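Local coordinates for PDZ domain protein (Parabacteroides distasonis, PDB 4L8N) that is of unknown function but combines N-terminal and C-terminal PDZ domains with a DUF4136 domain and can bind magnesium, at residues F300-K305 and S450-E455; N308-S313 and I444-R449. All blocks are in the same frame, centred on the assembly; numbering follows the deposited sequence.

Contact 1 (F300-K305 and S450-E455); sequences FKVSKK and SEVTVE
The carbonyl oxygen of E451 is gripped by two groups of the facing strand. K305 N donates to E451 O at 2.9 Å. K304 CA adds a C-H contact to E451 O at 3.3 Å. T453 O is held the same way. It takes the hydrogen bond of S303 N at 3.0 Å and a C-H contact from V302 CA. E455 O receives K301 N, with F300 CA beside it. Bonds also run back from E455 N to K301 O, T453 N to S303 O and E451 N to K305 O. The last is the most bent, with an N-H...O angle of 136°.

V302, V452 and V454 share one face. V302 CG1 reaches both opposing valines, meeting V452 CG1 at 3.8 Å and V454 CG2 at 4.1 Å. Y216 and F218 of the second subunit pack on these valines. On the other side of strand 298-309, F127 of strand 123-135 touches V302 and meets the ring of F300.

The opposite face carries K301, S303 and K305 with E451, T453 and E455. E451 CG sits between its own backbone N and carbonyl carbon (chi1 43°). This lays E451 CG 3.5 Å from K305 O. The charged ends do not pair: K305 NZ stays 5.4 Å from E451 OE1 and bonds instead to D108 O and S112 OG. K301 NZ lies 6.5 Å from E455 OE1, and has a long, weak ion pair with E124. E455 OE2 has a long, weak ion pair with K32.

Hydrogen-bonded pairs K301-E455, S303-T453 and K305-E451 alternate with non-hydrogen-bonded pairs V302-V454 and K304-V452. With strand directions 174° apart, this is a regular antiparallel beta ladder inside a large mixed sheet.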
ATOM      1  N   PHE A 300       4.141  13.374  -9.186  1.00 51.20           N
ATOM      2  CA  PHE A 300       4.117  14.837  -9.316  1.00 50.05           C
ATOM      3  C   PHE A 300       5.403  15.374  -9.912  1.00 57.30           C
ATOM      4  O   PHE A 300       6.476  14.821  -9.670  1.00 59.06           O
ATOM      5  CB  PHE A 300       3.912  15.530  -7.969  1.00 50.89           C
ATOM      6  CG  PHE A 300       2.643  15.203  -7.231  1.00 51.64           C
ATOM      7  CD1 PHE A 300       2.570  14.091  -6.401  1.00 54.15           C
ATOM      8  CD2 PHE A 300       1.531  16.036  -7.324  1.00 51.15           C
ATOM      9  CE1 PHE A 300       1.394  13.803  -5.702  1.00 54.58           C
ATOM     10  CE2 PHE A 300       0.374  15.763  -6.607  1.00 53.16           C
ATOM     11  CZ  PHE A 300       0.310  14.645  -5.802  1.00 51.35           C
ATOM     12  N   LYS A 301       5.293  16.501 -10.633  1.00 53.87           N
ATOM     13  CA  LYS A 301       6.382  17.241 -11.242  1.00 53.62           C
ATOM     14  C   LYS A 301       6.262  18.733 -10.868  1.00 56.26           C
ATOM     15  O   LYS A 301       5.231  19.360 -11.137  1.00 54.55           O
ATOM     16  CB  LYS A 301       6.398  17.045 -12.767  1.00 57.04           C
ATOM     17  CG  LYS A 301       7.762  17.358 -13.377  1.00 65.07           C
ATOM     18  CD  LYS A 301       7.691  17.552 -14.876  1.00 72.56           C
ATOM     19  CE  LYS A 301       8.817  18.420 -15.384  1.00 75.22           C
ATOM     20  NZ  LYS A 301       8.919  18.377 -16.867  1.00 80.21           N
ATOM     21  N   VAL A 302       7.318  19.274 -10.208  1.00 52.84           N
ATOM     22  CA  VAL A 302       7.452  20.685  -9.813  1.00 52.10           C
ATOM     23  C   VAL A 302       8.478  21.360 -10.733  1.00 56.18           C
ATOM     24  O   VAL A 302       9.637  20.957 -10.759  1.00 56.40           O
ATOM     25  CB  VAL A 302       7.827  20.912  -8.326  1.00 54.59           C
ATOM     26  CG1 VAL A 302       7.709  22.388  -7.966  1.00 53.27           C
ATOM     27  CG2 VAL A 302       6.971  20.078  -7.398  1.00 54.14           C
ATOM     28  N   SER A 303       8.039  22.356 -11.488  1.00 53.24           N
ATOM     29  CA  SER A 303       8.861  23.137 -12.411  1.00 53.85           C
ATOM     30  C   SER A 303       8.872  24.569 -11.952  1.00 57.61           C
ATOM     31  O   SER A 303       7.831  25.239 -12.013  1.00 56.82           O
ATOM     32  CB  SER A 303       8.329  23.046 -13.839  1.00 57.79           C
ATOM     33  OG  SER A 303       8.305  21.705 -14.301  1.00 73.18           O
ATOM     34  N   LYS A 304      10.023  25.040 -11.436  1.00 52.75           N
ATOM     35  CA  LYS A 304      10.086  26.424 -11.015  1.00 51.22           C
ATOM     36  C   LYS A 304      11.043  27.179 -11.930  1.00 55.49           C
ATOM     37  O   LYS A 304      11.932  26.564 -12.515  1.00 56.84           O
ATOM     38  CB  LYS A 304      10.413  26.566  -9.517  1.00 52.31           C
ATOM     39  CG  LYS A 304      11.826  26.266  -9.061  1.00 56.55           C
ATOM     40  CD  LYS A 304      11.945  26.727  -7.619  1.00 63.75           C
ATOM     41  CE  LYS A 304      13.290  26.462  -7.016  1.00 94.44           C
ATOM     42  NZ  LYS A 304      13.432  27.127  -5.690  1.00114.16           N
ATOM     43  N   LYS A 305      10.792  28.480 -12.139  1.00 51.46           N
ATOM     44  CA  LYS A 305      11.624  29.340 -12.999  1.00 51.49           C
ATOM     45  C   LYS A 305      11.453  30.815 -12.657  1.00 53.63           C
ATOM     46  O   LYS A 305      10.328  31.302 -12.531  1.00 51.96           O
ATOM     47  CB  LYS A 305      11.307  29.129 -14.492  1.00 53.95           C
ATOM     48  CG  LYS A 305      12.207  29.924 -15.454  1.00 60.80           C
ATOM     49  CD  LYS A 305      11.806  29.797 -16.939  1.00 59.55           C
ATOM     50  CE  LYS A 305      11.973  28.376 -17.431  1.00 56.43           C
ATOM     51  NZ  LYS A 305      11.846  28.272 -18.897  1.00 68.49           N
ATOM     52  N   SER A 450       8.374  35.099 -12.460  1.00 55.13           N
ATOM     53  CA  SER A 450       8.453  34.000 -11.509  1.00 54.55           C
ATOM     54  C   SER A 450       7.284  33.084 -11.751  1.00 62.97           C
ATOM     55  O   SER A 450       6.177  33.557 -12.065  1.00 65.90           O
ATOM     56  CB  SER A 450       8.457  34.524 -10.085  1.00 57.10           C
ATOM     57  OG  SER A 450       9.541  33.944  -9.387  1.00 68.78           O
ATOM     58  N   GLU A 451       7.540  31.778 -11.700  1.00 59.19           N
ATOM     59  CA  GLU A 451       6.531  30.758 -11.958  1.00 59.37           C
ATOM     60  C   GLU A 451       6.900  29.424 -11.316  1.00 62.84           C
ATOM     61  O   GLU A 451       8.068  29.040 -11.270  1.00 62.86           O
ATOM     62  CB  GLU A 451       6.264  30.565 -13.487  1.00 61.53           C
ATOM     63  CG  GLU A 451       7.497  30.532 -14.390  1.00 74.58           C
ATOM     64  CD  GLU A 451       7.286  30.204 -15.863  1.00 95.13           C
ATOM     65  OE1 GLU A 451       7.207  29.000 -16.198  1.00 86.64           O
ATOM     66  OE2 GLU A 451       7.295  31.147 -16.691  1.00 86.99           O
ATOM     67  N   VAL A 452       5.882  28.756 -10.773  1.00 59.65           N
ATOM     68  CA  VAL A 452       5.914  27.399 -10.218  1.00 59.32           C
ATOM     69  C   VAL A 452       4.720  26.644 -10.801  1.00 66.21           C
ATOM     70  O   VAL A 452       3.592  27.123 -10.691  1.00 69.65           O
ATOM     71  CB  VAL A 452       5.918  27.290  -8.674  1.00 61.25           C
ATOM     72  CG1 VAL A 452       6.096  25.841  -8.246  1.00 60.60           C
ATOM     73  CG2 VAL A 452       6.993  28.150  -8.047  1.00 61.09           C
ATOM     74  N   THR A 453       4.969  25.490 -11.417  1.00 60.54           N
ATOM     75  CA  THR A 453       3.954  24.584 -11.929  1.00 59.51           C
ATOM     76  C   THR A 453       4.061  23.297 -11.126  1.00 61.36           C
ATOM     77  O   THR A 453       5.131  22.694 -11.061  1.00 60.30           O
ATOM     78  CB  THR A 453       4.130  24.382 -13.434  1.00 67.74           C
ATOM     79  OG1 THR A 453       3.795  25.605 -14.084  1.00 70.17           O
ATOM     80  CG2 THR A 453       3.273  23.243 -13.984  1.00 63.80           C
ATOM     81  N   VAL A 454       2.975  22.921 -10.449  1.00 57.45           N
ATOM     82  CA  VAL A 454       2.888  21.655  -9.695  1.00 55.19           C
ATOM     83  C   VAL A 454       1.847  20.859 -10.443  1.00 62.45           C
ATOM     84  O   VAL A 454       0.672  21.253 -10.479  1.00 63.81           O
ATOM     85  CB  VAL A 454       2.607  21.803  -8.190  1.00 56.24           C
ATOM     86  CG1 VAL A 454       2.626  20.436  -7.493  1.00 55.81           C
ATOM     87  CG2 VAL A 454       3.623  22.747  -7.544  1.00 55.41           C
ATOM     88  N   GLU A 455       2.303  19.836 -11.169  1.00 58.56           N
ATOM     89  CA  GLU A 455       1.442  19.044 -12.039  1.00 58.45           C
ATOM     90  C   GLU A 455       1.462  17.545 -11.699  1.00 62.28           C
ATOM     91  O   GLU A 455       2.506  17.023 -11.314  1.00 62.07           O
ATOM     92  CB  GLU A 455       1.951  19.232 -13.469  1.00 60.65           C
ATOM     93  CG  GLU A 455       0.946  18.936 -14.565  1.00 83.54           C
ATOM     94  CD  GLU A 455       1.503  18.935 -15.979  1.00119.87           C
ATOM     95  OE1 GLU A 455       2.542  19.596 -16.220  1.00125.45           O
ATOM     96  OE2 GLU A 455       0.885  18.280 -16.852  1.00112.03           O
TER

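Contact 2 (N308-S313 and I444-R449); sequences NYTGIS and IRPTIR
Y309 and T447 form a hydrogen-bonded pair at the end of an antiparallel beta ladder, where strand 298-309 gives way to a turn leading into strand 312-315. Y309 N donates to T447 O at 2.8 Å, and T447 N returns a bond to Y309 O at 3.1 Å. N308 and I448 make the neighbouring non-hydrogen-bonded pair.

Stacking comes next. The guanidinium of R449 lies flat over one face of the Y309 ring, planes at 14°, with R449 CZ 3.7 Å from the ring centroid of Y309. This is a cation-pi contact. Y309 CG is anti to the backbone N (chi1 172°), which puts the ring alongside T447 and against R449. The arginine chain runs extended from CG to NE, which carries the guanidinium out along the ring, and R449 NH2 comes over Y309 CZ at 3.4 Å. Y37 makes a further cation-pi contact with R449. The backbone N of G311 sits over the opposite face of the ring, offset toward its rim. Beyond the stack, Y309 OH bonds to D326. With a leucine at Y309, R449 would probably lose the flat ring it stacks on, and D326 the hydroxyl that bonds to it.

Apolar contacts run from the strand end into the turn. P446 CB touches N308 CB at 3.7 Å, while N308 ND2 bonds to Y413 O and to N427 OD1. T310 CG2 meets I444 CG2 at 3.9 Å, the two side chains crossing at about a right angle. F431 of strand 429-435 packs on T310, I312 and I444.

Polar side chains finish the corner. T310 OG1 accepts a weak bond from I312 N, as in an ST turn, and also bonds to E107. T447 OG1 lies in the plane of the Y309 ring, at its edge, 3.4 Å from Y309 CD2.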
ATOM      1  N   ASN A 308      14.987  37.381 -15.547  1.00 52.35           N
ATOM      2  CA  ASN A 308      14.817  38.796 -15.914  1.00 51.63           C
ATOM      3  C   ASN A 308      14.212  38.820 -17.306  1.00 57.40           C
ATOM      4  O   ASN A 308      14.809  38.278 -18.253  1.00 57.40           O
ATOM      5  CB  ASN A 308      16.143  39.578 -15.889  1.00 45.66           C
ATOM      6  CG  ASN A 308      16.554  40.195 -14.575  1.00 59.20           C
ATOM      7  OD1 ASN A 308      15.764  40.434 -13.650  1.00 46.37           O
ATOM      8  ND2 ASN A 308      17.818  40.528 -14.499  1.00 53.69           N
ATOM      9  N   TYR A 309      13.002  39.395 -17.413  1.00 54.77           N
ATOM     10  CA  TYR A 309      12.251  39.508 -18.644  1.00 55.71           C
ATOM     11  C   TYR A 309      12.327  40.922 -19.237  1.00 61.95           C
ATOM     12  O   TYR A 309      12.023  41.902 -18.548  1.00 62.41           O
ATOM     13  CB  TYR A 309      10.796  39.125 -18.370  1.00 56.43           C
ATOM     14  CG  TYR A 309       9.855  39.380 -19.529  1.00 58.15           C
ATOM     15  CD1 TYR A 309       9.827  38.528 -20.628  1.00 61.08           C
ATOM     16  CD2 TYR A 309       8.978  40.463 -19.517  1.00 58.10           C
ATOM     17  CE1 TYR A 309       8.961  38.753 -21.695  1.00 61.91           C
ATOM     18  CE2 TYR A 309       8.095  40.685 -20.567  1.00 59.85           C
ATOM     19  CZ  TYR A 309       8.095  39.830 -21.658  1.00 66.17           C
ATOM     20  OH  TYR A 309       7.221  40.026 -22.697  1.00 65.53           O
ATOM     21  N   THR A 310      12.691  41.009 -20.531  1.00 59.30           N
ATOM     22  CA  THR A 310      12.749  42.251 -21.311  1.00 59.73           C
ATOM     23  C   THR A 310      11.719  42.177 -22.470  1.00 67.64           C
ATOM     24  O   THR A 310      11.171  43.196 -22.872  1.00 70.70           O
ATOM     25  CB  THR A 310      14.156  42.539 -21.846  1.00 60.92           C
ATOM     26  OG1 THR A 310      14.439  41.642 -22.919  1.00 65.97           O
ATOM     27  CG2 THR A 310      15.245  42.487 -20.773  1.00 53.96           C
ATOM     28  N   GLY A 311      11.478  40.983 -22.994  1.00 62.59           N
ATOM     29  CA  GLY A 311      10.533  40.769 -24.082  1.00 62.24           C
ATOM     30  C   GLY A 311      11.177  40.523 -25.425  1.00 65.05           C
ATOM     31  O   GLY A 311      10.465  40.384 -26.414  1.00 64.99           O
ATOM     32  N   ILE A 312      12.525  40.475 -25.477  1.00 61.97           N
ATOM     33  CA  ILE A 312      13.293  40.269 -26.712  1.00 62.77           C
ATOM     34  C   ILE A 312      13.353  38.774 -27.046  1.00 66.30           C
ATOM     35  O   ILE A 312      13.596  37.935 -26.168  1.00 63.98           O
ATOM     36  CB  ILE A 312      14.740  40.885 -26.624  1.00 65.86           C
ATOM     37  CG1 ILE A 312      14.720  42.406 -26.373  1.00 66.66           C
ATOM     38  CG2 ILE A 312      15.599  40.567 -27.866  1.00 66.82           C
ATOM     39  CD1 ILE A 312      15.989  42.962 -25.633  1.00 70.97           C
ATOM     40  N   SER A 313      13.141  38.464 -28.332  1.00 64.34           N
ATOM     41  CA  SER A 313      13.298  37.148 -28.928  1.00 64.31           C
ATOM     42  C   SER A 313      14.519  37.225 -29.877  1.00 71.30           C
ATOM     43  O   SER A 313      14.705  38.239 -30.552  1.00 73.05           O
ATOM     44  CB  SER A 313      12.019  36.722 -29.626  1.00 67.47           C
ATOM     45  OG  SER A 313      11.023  36.454 -28.652  1.00 71.66           O
ATOM     46  N   ILE A 444      17.496  48.916 -19.784  1.00 72.46           N
ATOM     47  CA  ILE A 444      16.249  48.196 -19.623  1.00 69.37           C
ATOM     48  C   ILE A 444      16.177  47.659 -18.220  1.00 69.72           C
ATOM     49  O   ILE A 444      17.004  46.834 -17.848  1.00 69.21           O
ATOM     50  CB  ILE A 444      16.074  47.077 -20.693  1.00 71.85           C
ATOM     51  CG1 ILE A 444      16.117  47.658 -22.130  1.00 73.00           C
ATOM     52  CG2 ILE A 444      14.772  46.309 -20.444  1.00 71.87           C
ATOM     53  CD1 ILE A 444      15.981  46.644 -23.300  1.00 76.56           C
ATOM     54  N   ARG A 445      15.217  48.138 -17.423  1.00 65.17           N
ATOM     55  CA  ARG A 445      15.013  47.537 -16.123  1.00 64.30           C
ATOM     56  C   ARG A 445      14.041  46.393 -16.356  1.00 72.45           C
ATOM     57  O   ARG A 445      12.902  46.633 -16.772  1.00 74.16           O
ATOM     58  CB  ARG A 445      14.535  48.486 -15.028  1.00 60.29           C
ATOM     59  CG  ARG A 445      14.580  47.743 -13.691  1.00 61.29           C
ATOM     60  CD  ARG A 445      14.178  48.582 -12.515  1.00 60.97           C
ATOM     61  NE  ARG A 445      15.281  49.373 -11.994  1.00 65.13           N
ATOM     62  CZ  ARG A 445      16.100  48.988 -11.030  1.00 63.16           C
ATOM     63  NH1 ARG A 445      15.957  47.799 -10.463  1.00 48.81           N
ATOM     64  NH2 ARG A 445      17.062  49.791 -10.616  1.00 52.12           N
ATOM     65  N   PRO A 446      14.480  45.133 -16.194  1.00 69.31           N
ATOM     66  CA  PRO A 446      13.577  44.030 -16.478  1.00 68.78           C
ATOM     67  C   PRO A 446      12.567  43.838 -15.373  1.00 73.43           C
ATOM     68  O   PRO A 446      12.705  44.371 -14.254  1.00 73.89           O
ATOM     69  CB  PRO A 446      14.523  42.819 -16.574  1.00 69.76           C
ATOM     70  CG  PRO A 446      15.910  43.364 -16.524  1.00 74.00           C
ATOM     71  CD  PRO A 446      15.794  44.627 -15.759  1.00 69.87           C
ATOM     72  N   THR A 447      11.548  43.055 -15.702  1.00 68.52           N
ATOM     73  CA  THR A 447      10.542  42.619 -14.753  1.00 66.44           C
ATOM     74  C   THR A 447      10.920  41.203 -14.427  1.00 66.51           C
ATOM     75  O   THR A 447      11.559  40.527 -15.233  1.00 65.62           O
ATOM     76  CB  THR A 447       9.133  42.796 -15.295  1.00 75.54           C
ATOM     77  OG1 THR A 447       9.032  42.207 -16.596  1.00 74.10           O
ATOM     78  CG2 THR A 447       8.704  44.255 -15.315  1.00 78.05           C
ATOM     79  N   ILE A 448      10.581  40.765 -13.241  1.00 61.95           N
ATOM     80  CA  ILE A 448      10.976  39.445 -12.805  1.00 61.48           C
ATOM     81  C   ILE A 448       9.799  38.509 -13.024  1.00 66.27           C
ATOM     82  O   ILE A 448       8.697  38.696 -12.471  1.00 67.49           O
ATOM     83  CB  ILE A 448      11.528  39.491 -11.346  1.00 63.70           C
ATOM     84  CG1 ILE A 448      12.871  40.292 -11.316  1.00 63.60           C
ATOM     85  CG2 ILE A 448      11.707  38.095 -10.768  1.00 65.16           C
ATOM     86  CD1 ILE A 448      13.534  40.489  -9.955  1.00 68.62           C
ATOM     87  N   ARG A 449      10.017  37.551 -13.924  1.00 60.01           N
ATOM     88  CA  ARG A 449       9.009  36.554 -14.218  1.00 57.56           C
ATOM     89  C   ARG A 449       9.315  35.419 -13.329  1.00 58.74           C
ATOM     90  O   ARG A 449      10.436  34.916 -13.345  1.00 58.94           O
ATOM     91  CB  ARG A 449       8.978  36.148 -15.702  1.00 54.20           C
ATOM     92  CG  ARG A 449       8.263  37.137 -16.550  1.00 56.78           C
ATOM     93  CD  ARG A 449       7.847  36.533 -17.858  1.00 60.20           C
ATOM     94  NE  ARG A 449       6.955  37.446 -18.579  1.00 61.90           N
ATOM     95  CZ  ARG A 449       6.337  37.153 -19.720  1.00 74.43           C
ATOM     96  NH1 ARG A 449       6.504  35.967 -20.289  1.00 62.85           N
ATOM     97  NH2 ARG A 449       5.551  38.047 -20.303  1.00 65.06           N
TER

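How the contacts relate
Both contacts join the same two strands, 298-309 and 438-456, which are antiparallel neighbours in the large mixed sheet. Their centres lie 20 Å apart. Contact 1 sits near the centre of the chain, and contact 2 lies farther out, where the pairing ends. Along the chain the order is 300-305, 308-313, 444-449, 450-455, which nests contact 2 inside the loop closed by contact 1. The 130 residues between 313 and 444 therefore leave and return at contact 2. They probably hold much of the C-terminal PDZ domain. The strand pair thus stands between strand 123-135 on one side and strands 429-435, 341-345 and 348-349 of the intervening region on the other.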